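Local structure of PA1221 (Pseudomonas aeruginosa, 4DG8) at residues A[190-195]-A[337-342]; A[197-202]-A[280-285]; A[206-211]-A[255-260]. The protein joins an AMP-binding domain of the ANL superfamily to a phosphopantetheine attachment domain, and binds adenosine monophosphate. One frame throughout, in Å; residues are numbered along the deposited sequence.

Overall arrangement
All three contacts are largely buried, and each joins a part of the chain between residues 190 and 211 to the five-stranded mixed sheet or its margin. Contact 1 brings the end of helix 186-193 to the turn beyond edge strand 337-338, and depends on an arginine gripping a threonine. Contact 2 lays the following loop over strand 280-284, mixing one glutamine-to-backbone bond with apolar packing. Contact 3 sets strand 206-209 beside strand 256-260 at the opposite edge, by backbone bonds first and by water farther along. Contacts 1 and 2 touch through I339 and F198, while contacts 2 and 3 share neighbouring strands of the sheet.

Contact 1 of 3, residues A[190-195]-A[337-342]; sequences TRLCLG and KAIAGT
The hydroxyl oxygen of T342 is held by two nitrogens of one arginine: R191 NE donates to T342 OG1 over 2.9 Å and R191 NH2 donates to T342 OG1 over 3.0 Å. Both bonds come from the same side edge of the guanidinium and lie close to its plane, although neither is straight (N-H...O angles near 140°). R191 reaches the threonine by bending at chi2 (80°), which carries its aliphatic part past the turn, with R191 CD 3.3 Å from A340 O. The outer nitrogens have further acceptors, since NH2 also bonds N314 O and NH1 bonds T315 O. Fixed around its rim in this way, the guanidinium is held against rotation, and I339 CD1 sits over the centre of one face, 3.7 Å above the plane. The same methyl meets L192 CD1 at 3.9 Å, so isoleucine suits a place where a flat cation and a leucine converge.

Residues 339-342 form a type II beta turn, closed by T342 N to I339 O at 3.0 Å, in the AMP-binding domain of this ANL protein. The turn leads from strand 337-338, an edge of the five-stranded mixed sheet, into strand 342-347 of a separate antiparallel sheet. G341, the third residue of the turn, has positive phi (89°), a backbone conformation glycine adopts readily, and lies where R191 of the helix comes closest to the turn. Past the helix, G195 also has positive phi, and its carbonyl oxygen lies 4.2 Å from A340 CB. Between helix and turn, Q196 uses both ends of its amide, NE2 bonding R191 O and OE1 accepting from A340 N.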
# COMPACT_ATOMS: atom_id res chain seq x y z
N THR A 190 9.29 6.56 -9.05
CA THR A 190 9.56 7.91 -9.55
C THR A 190 8.44 8.37 -10.50
O THR A 190 8.10 9.55 -10.52
CB THR A 190 10.97 8.09 -10.20
OG1 THR A 190 11.09 7.21 -11.32
CG2 THR A 190 12.09 7.79 -9.19
N ARG A 191 7.85 7.44 -11.25
CA ARG A 191 6.70 7.78 -12.10
C ARG A 191 5.52 8.16 -11.21
O ARG A 191 4.80 9.11 -11.52
CB ARG A 191 6.34 6.68 -13.11
CG ARG A 191 5.41 5.54 -12.58
CD ARG A 191 3.95 6.02 -12.58
NE ARG A 191 2.94 4.96 -12.65
CZ ARG A 191 2.57 4.20 -11.62
NH1 ARG A 191 3.15 4.34 -10.43
NH2 ARG A 191 1.63 3.28 -11.78
N LEU A 192 5.34 7.44 -10.10
CA LEU A 192 4.28 7.79 -9.17
C LEU A 192 4.43 9.21 -8.63
O LEU A 192 3.44 9.96 -8.53
CB LEU A 192 4.23 6.79 -7.98
CG LEU A 192 3.24 7.15 -6.85
CD1 LEU A 192 1.80 7.10 -7.37
CD2 LEU A 192 3.41 6.27 -5.62
N CYS A 193 5.65 9.57 -8.24
CA CYS A 193 5.85 10.80 -7.46
C CYS A 193 6.16 12.10 -8.20
O CYS A 193 6.04 13.18 -7.62
CB CYS A 193 6.92 10.57 -6.38
SG CYS A 193 6.58 9.17 -5.29
N LEU A 194 6.52 12.01 -9.48
CA LEU A 194 7.01 13.18 -10.21
C LEU A 194 6.06 13.63 -11.33
O LEU A 194 5.51 12.80 -12.06
CB LEU A 194 8.40 12.90 -10.82
CG LEU A 194 9.60 12.46 -9.95
CD1 LEU A 194 10.88 12.55 -10.80
CD2 LEU A 194 9.74 13.30 -8.68
N GLY A 195 5.90 14.94 -11.49
CA GLY A 195 5.13 15.50 -12.58
C GLY A 195 3.63 15.23 -12.51
O GLY A 195 2.93 15.22 -13.53
N LYS A 337 -8.72 9.43 -14.32
CA LYS A 337 -7.92 9.02 -15.47
C LYS A 337 -6.53 8.54 -15.05
O LYS A 337 -6.12 8.73 -13.90
CB LYS A 337 -7.82 10.17 -16.48
CG LYS A 337 -9.16 10.61 -17.06
CD LYS A 337 -9.03 11.89 -17.90
CE LYS A 337 -10.37 12.33 -18.50
NZ LYS A 337 -10.28 13.67 -19.18
N ALA A 338 -5.81 7.93 -15.99
CA ALA A 338 -4.45 7.45 -15.76
C ALA A 338 -3.51 8.53 -15.20
O ALA A 338 -3.48 9.65 -15.68
CB ALA A 338 -3.86 6.89 -17.08
N ILE A 339 -2.76 8.18 -14.16
CA ILE A 339 -1.75 9.10 -13.69
C ILE A 339 -0.61 9.09 -14.70
O ILE A 339 -0.48 8.16 -15.50
CB ILE A 339 -1.23 8.73 -12.28
CG1 ILE A 339 -0.38 7.46 -12.34
CG2 ILE A 339 -2.41 8.53 -11.30
CD1 ILE A 339 0.43 7.25 -11.06
N ALA A 340 0.20 10.14 -14.68
CA ALA A 340 1.36 10.20 -15.57
C ALA A 340 2.23 8.93 -15.46
O ALA A 340 2.44 8.40 -14.37
CB ALA A 340 2.19 11.47 -15.30
N GLY A 341 2.71 8.43 -16.60
CA GLY A 341 3.56 7.24 -16.62
C GLY A 341 2.74 5.97 -16.73
O GLY A 341 3.25 4.87 -16.95
N THR A 342 1.43 6.13 -16.61
CA THR A 342 0.52 5.00 -16.73
C THR A 342 -0.47 5.22 -17.87
O THR A 342 -0.74 6.36 -18.26
CB THR A 342 -0.22 4.80 -15.41
OG1 THR A 342 0.73 4.33 -14.43
CG2 THR A 342 -1.36 3.78 -15.55

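Contact 2 of 3, residues A[197-202]-A[280-285]; sequences SFLAFA and QLLTGG. With AMP (adenosine monophosphate), chain B.
Q280 carries the polar half of this contact, its OE1 accepting the backbone N-H of F201 over 2.9 Å. The donor comes in tilted from the carbonyl plane. With CG placed between backbone N and carbonyl carbon (chi1 57°) and the chain extended beyond it, the glutamine rises from the strand and puts its amide among the backbone of 199-201. The F201 ring stands nearly perpendicular to that amide, its CD2 3.5 Å from Q280 OE1. At the other end of the amide, Q280 NE2 rests against A202 CB at 3.6 Å and donates to S256 OG, so both amide atoms have partners.

Strand 280-284 runs inside the mixed sheet of the AMP-binding domain, between strands 256-260 and 304-309, and the loop after helix 186-193 lies over its first residues. Two residues after Q280, L282 presents a single methyl, CD2, to two neighbours crossing it at about a right angle: F198 CD1 at 3.9 Å and L199 CD2 at 4.0 Å. Its CG lies anti to the carbonyl carbon, and chi2 (92°), away from the usual staggered values, places CD2 between them; a branched tip suits meeting ring and leucine together. The far end reaches the nucleotide: G285 N comes within 3.0 Å of AMP N7 and G284 CA within 3.7 Å of AMP N6, glycine letting the backbone come close to the adenine.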
# COMPACT_ATOMS: atom_id res chain seq x y z
N SER A 197 -0.18 16.19 -11.62
CA SER A 197 -1.12 17.27 -11.31
C SER A 197 -1.89 17.05 -9.98
O SER A 197 -2.32 18.02 -9.33
CB SER A 197 -2.09 17.49 -12.47
OG SER A 197 -2.73 16.28 -12.83
N PHE A 198 -2.07 15.80 -9.57
CA PHE A 198 -2.84 15.56 -8.34
C PHE A 198 -2.00 15.80 -7.07
O PHE A 198 -2.52 15.74 -5.96
CB PHE A 198 -3.50 14.18 -8.34
CG PHE A 198 -2.53 13.03 -8.52
CD1 PHE A 198 -1.87 12.49 -7.44
CD2 PHE A 198 -2.30 12.50 -9.78
CE1 PHE A 198 -0.98 11.43 -7.61
CE2 PHE A 198 -1.41 11.44 -9.96
CZ PHE A 198 -0.76 10.91 -8.86
N LEU A 199 -0.69 15.98 -7.26
CA LEU A 199 0.24 16.33 -6.17
C LEU A 199 0.66 17.80 -6.15
O LEU A 199 1.64 18.17 -5.50
CB LEU A 199 1.46 15.39 -6.13
CG LEU A 199 1.15 13.92 -5.85
CD1 LEU A 199 2.45 13.11 -5.91
CD2 LEU A 199 0.38 13.69 -4.49
N ALA A 200 -0.02 18.62 -6.93
CA ALA A 200 0.47 19.98 -7.22
C ALA A 200 0.01 21.10 -6.27
O ALA A 200 0.17 22.28 -6.60
CB ALA A 200 0.17 20.35 -8.67
N PHE A 201 -0.65 20.75 -5.17
CA PHE A 201 -1.29 21.76 -4.32
C PHE A 201 -0.56 22.19 -3.02
O PHE A 201 -1.05 23.03 -2.27
CB PHE A 201 -2.75 21.35 -4.05
CG PHE A 201 -3.44 20.77 -5.27
CD1 PHE A 201 -3.79 21.59 -6.34
CD2 PHE A 201 -3.72 19.41 -5.34
CE1 PHE A 201 -4.41 21.05 -7.46
CE2 PHE A 201 -4.35 18.87 -6.46
CZ PHE A 201 -4.70 19.69 -7.52
N ALA A 202 0.59 21.59 -2.76
CA ALA A 202 1.33 21.90 -1.54
C ALA A 202 2.82 22.09 -1.84
O ALA A 202 3.58 21.12 -1.88
CB ALA A 202 1.11 20.79 -0.47
N GLN A 280 -3.60 19.15 0.43
CA GLN A 280 -4.06 18.07 -0.44
C GLN A 280 -4.23 16.79 0.37
O GLN A 280 -3.34 16.38 1.14
CB GLN A 280 -3.13 17.89 -1.66
CG GLN A 280 -1.68 17.63 -1.29
CD GLN A 280 -0.65 17.90 -2.40
OE1 GLN A 280 -0.98 18.36 -3.50
NE2 GLN A 280 0.62 17.60 -2.09
N LEU A 281 -5.40 16.18 0.21
CA LEU A 281 -5.77 14.95 0.87
C LEU A 281 -6.15 13.93 -0.20
O LEU A 281 -7.03 14.17 -1.03
CB LEU A 281 -6.96 15.21 1.81
CG LEU A 281 -7.56 14.02 2.58
CD1 LEU A 281 -6.46 13.17 3.25
CD2 LEU A 281 -8.56 14.50 3.60
N LEU A 282 -5.44 12.81 -0.22
CA LEU A 282 -5.74 11.71 -1.12
C LEU A 282 -6.34 10.58 -0.31
O LEU A 282 -5.90 10.30 0.81
CB LEU A 282 -4.48 11.23 -1.86
CG LEU A 282 -3.72 12.36 -2.57
CD1 LEU A 282 -2.65 12.93 -1.64
CD2 LEU A 282 -3.09 11.86 -3.83
N THR A 283 -7.39 9.99 -0.85
CA THR A 283 -8.09 8.90 -0.19
C THR A 283 -8.47 7.86 -1.25
O THR A 283 -8.29 8.10 -2.44
CB THR A 283 -9.34 9.40 0.55
OG1 THR A 283 -9.93 8.30 1.25
CG2 THR A 283 -10.36 9.99 -0.44
N GLY A 284 -8.93 6.70 -0.81
CA GLY A 284 -9.18 5.61 -1.73
C GLY A 284 -8.97 4.25 -1.08
O GLY A 284 -9.12 4.11 0.14
N GLY A 285 -8.63 3.25 -1.89
CA GLY A 285 -8.39 1.92 -1.36
C GLY A 285 -9.67 1.11 -1.30
O GLY A 285 -9.63 -0.11 -1.33
P AMP B . -4.08 -2.76 -2.97
O1P AMP B . -3.88 -3.42 -1.62
O2P AMP B . -3.69 -1.30 -3.13
O3P AMP B . -3.33 -3.62 -3.98
O5' AMP B . -5.58 -2.96 -3.45
C5' AMP B . -5.96 -2.67 -4.77
C4' AMP B . -7.44 -2.88 -4.99
O4' AMP B . -8.19 -2.07 -4.05
C3' AMP B . -7.97 -2.46 -6.35
O3' AMP B . -7.73 -3.45 -7.35
C2' AMP B . -9.44 -2.21 -6.07
O2' AMP B . -10.15 -3.44 -5.99
C1' AMP B . -9.38 -1.60 -4.66
N9 AMP B . -9.34 -0.12 -4.70
C8 AMP B . -8.22 0.62 -4.53
N7 AMP B . -8.49 1.95 -4.61
C5 AMP B . -9.80 2.09 -4.86
C6 AMP B . -10.73 3.23 -5.07
N6 AMP B . -10.30 4.50 -5.04
N1 AMP B . -12.04 2.95 -5.29
C2 AMP B . -12.47 1.68 -5.32
N3 AMP B . -11.68 0.60 -5.14
C4 AMP B . -10.36 0.73 -4.91

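Contact 3 of 3, residues A[206-211]-A[255-260]; sequences RFLVNS and DSAWLT. With BU3 ((R,R)-2,3-butanediol), chain D.
S256 CB sits almost on the normal of the F207 ring, 3.6 Å from its centroid, a CH-pi contact. The S256 side chain sets out toward the other strand; that of F207 sets out away from it, and with chi1 at -95° its ring turns back over S256. A small residue suits this place. Beside it the backbones join, L208 N donating to S256 O over 2.9 Å in a nearly straight bond. R206 O accepts from both D255 N and S256 N. The D255 carboxylate grips the same residues: its OD1 takes R206 N at 2.8 Å and S256 OG at 2.9 Å, the two donors lying on opposite faces of the carboxylate plane. S256 OG is held by Q280 NE2, which positions this first shell.

The pairing is a single parallel bridge, F207 with S256, in the AMP-binding domain; farther along, the strands diverge at 31°, and water replaces direct pairing. One water accepts from W258 N and donates to L208 O; another accepts from N210 ND2 and donates to W258 O. On the face away from F207 and S256, L208 CB packs on A257 CB at 3.9 Å. Beyond the second water, O6 of a butanediol, probably from the crystallisation liquor, accepts from W258 NE1 and donates to S211 OG, a hydroxyl also bonded to E221.

R206 sends its guanidinium away, to a salt bridge with E44 and to R252 O. Helix 217-226 packs on V209, S211 and W258, while strands 231-234 and 280-284 flank strands 206-209 and 256-260, so the contact joins the edges of two sheets.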
# COMPACT_ATOMS: atom_id res chain seq x y z
N ARG A 206 4.69 18.53 2.54
CA ARG A 206 4.96 17.93 3.84
C ARG A 206 3.94 16.82 4.09
O ARG A 206 2.82 17.06 4.55
CB ARG A 206 4.90 19.00 4.93
CG ARG A 206 5.96 20.10 4.77
CD ARG A 206 5.84 21.19 5.83
NE ARG A 206 6.15 20.68 7.17
CZ ARG A 206 7.36 20.62 7.70
NH1 ARG A 206 8.43 21.00 7.02
NH2 ARG A 206 7.52 20.16 8.93
N PHE A 207 4.40 15.60 3.86
CA PHE A 207 3.52 14.44 3.84
C PHE A 207 3.43 13.80 5.20
O PHE A 207 4.45 13.55 5.83
CB PHE A 207 3.99 13.39 2.82
CG PHE A 207 3.34 13.51 1.51
CD1 PHE A 207 3.87 14.34 0.52
CD2 PHE A 207 2.15 12.84 1.25
CE1 PHE A 207 3.25 14.47 -0.70
CE2 PHE A 207 1.53 12.96 0.02
CZ PHE A 207 2.07 13.77 -0.95
N LEU A 208 2.20 13.55 5.64
CA LEU A 208 1.97 12.70 6.77
C LEU A 208 2.48 11.31 6.40
O LEU A 208 2.08 10.75 5.38
CB LEU A 208 0.48 12.65 7.07
CG LEU A 208 0.09 11.62 8.12
CD1 LEU A 208 0.71 12.00 9.45
CD2 LEU A 208 -1.42 11.51 8.25
N VAL A 209 3.38 10.78 7.21
CA VAL A 209 3.81 9.40 7.06
C VAL A 209 3.18 8.58 8.17
O VAL A 209 3.53 8.70 9.34
CB VAL A 209 5.34 9.27 7.11
CG1 VAL A 209 5.76 7.76 7.16
CG2 VAL A 209 5.97 9.99 5.94
N ASN A 210 2.22 7.75 7.75
CA ASN A 210 1.32 7.03 8.63
C ASN A 210 1.15 5.53 8.25
O ASN A 210 1.17 4.65 9.11
CB ASN A 210 -0.01 7.78 8.76
CG ASN A 210 -1.02 7.03 9.60
OD1 ASN A 210 -0.82 6.81 10.79
ND2 ASN A 210 -2.12 6.62 8.97
N SER A 211 0.83 5.28 6.99
CA SER A 211 0.68 3.92 6.45
C SER A 211 1.92 3.06 6.65
O SER A 211 3.01 3.44 6.26
CB SER A 211 0.35 3.98 4.95
OG SER A 211 -0.75 4.83 4.71
N ASP A 255 1.05 19.24 5.58
CA ASP A 255 0.07 19.77 4.62
C ASP A 255 -0.51 18.79 3.58
O ASP A 255 -1.35 19.17 2.79
CB ASP A 255 0.62 21.03 3.94
CG ASP A 255 1.92 20.76 3.17
OD1 ASP A 255 2.11 19.62 2.69
OD2 ASP A 255 2.73 21.71 3.02
N SER A 256 -0.02 17.55 3.55
CA SER A 256 -0.42 16.59 2.52
C SER A 256 -0.63 15.25 3.20
O SER A 256 0.15 14.86 4.07
CB SER A 256 0.69 16.42 1.46
OG SER A 256 1.05 17.66 0.85
N ALA A 257 -1.69 14.54 2.83
CA ALA A 257 -1.90 13.26 3.49
C ALA A 257 -2.65 12.26 2.64
O ALA A 257 -3.48 12.62 1.81
CB ALA A 257 -2.60 13.45 4.85
N TRP A 258 -2.34 11.00 2.86
CA TRP A 258 -3.15 9.89 2.39
C TRP A 258 -3.94 9.37 3.59
O TRP A 258 -3.40 9.19 4.68
CB TRP A 258 -2.28 8.77 1.83
CG TRP A 258 -3.02 7.44 1.75
CD1 TRP A 258 -3.01 6.44 2.69
CD2 TRP A 258 -3.91 7.01 0.71
NE1 TRP A 258 -3.82 5.41 2.28
CE2 TRP A 258 -4.39 5.74 1.07
CE3 TRP A 258 -4.35 7.58 -0.50
CZ2 TRP A 258 -5.27 5.00 0.25
CZ3 TRP A 258 -5.24 6.85 -1.30
CH2 TRP A 258 -5.68 5.58 -0.92
N LEU A 259 -5.23 9.15 3.39
CA LEU A 259 -6.09 8.51 4.38
C LEU A 259 -6.97 7.54 3.64
O LEU A 259 -7.76 7.93 2.76
CB LEU A 259 -6.98 9.53 5.07
CG LEU A 259 -6.27 10.66 5.82
CD1 LEU A 259 -7.32 11.66 6.28
CD2 LEU A 259 -5.47 10.11 7.00
N THR A 260 -6.85 6.27 3.99
CA THR A 260 -7.70 5.28 3.37
C THR A 260 -9.17 5.59 3.65
O THR A 260 -9.52 6.24 4.65
CB THR A 260 -7.34 3.84 3.81
OG1 THR A 260 -7.99 2.93 2.92
CG2 THR A 260 -7.83 3.57 5.23
O6 BU3 D . -3.14 3.37 4.25
C3 BU3 D . -3.12 2.00 4.19
C4 BU3 D . -4.02 1.52 3.09
C2 BU3 D . -3.57 1.39 5.51
O5 BU3 D . -4.95 1.62 5.66
C1 BU3 D . -2.79 1.97 6.62
O HOH W 1 -0.53 10.33 4.92
O HOH W 2 -2.08 7.14 6.24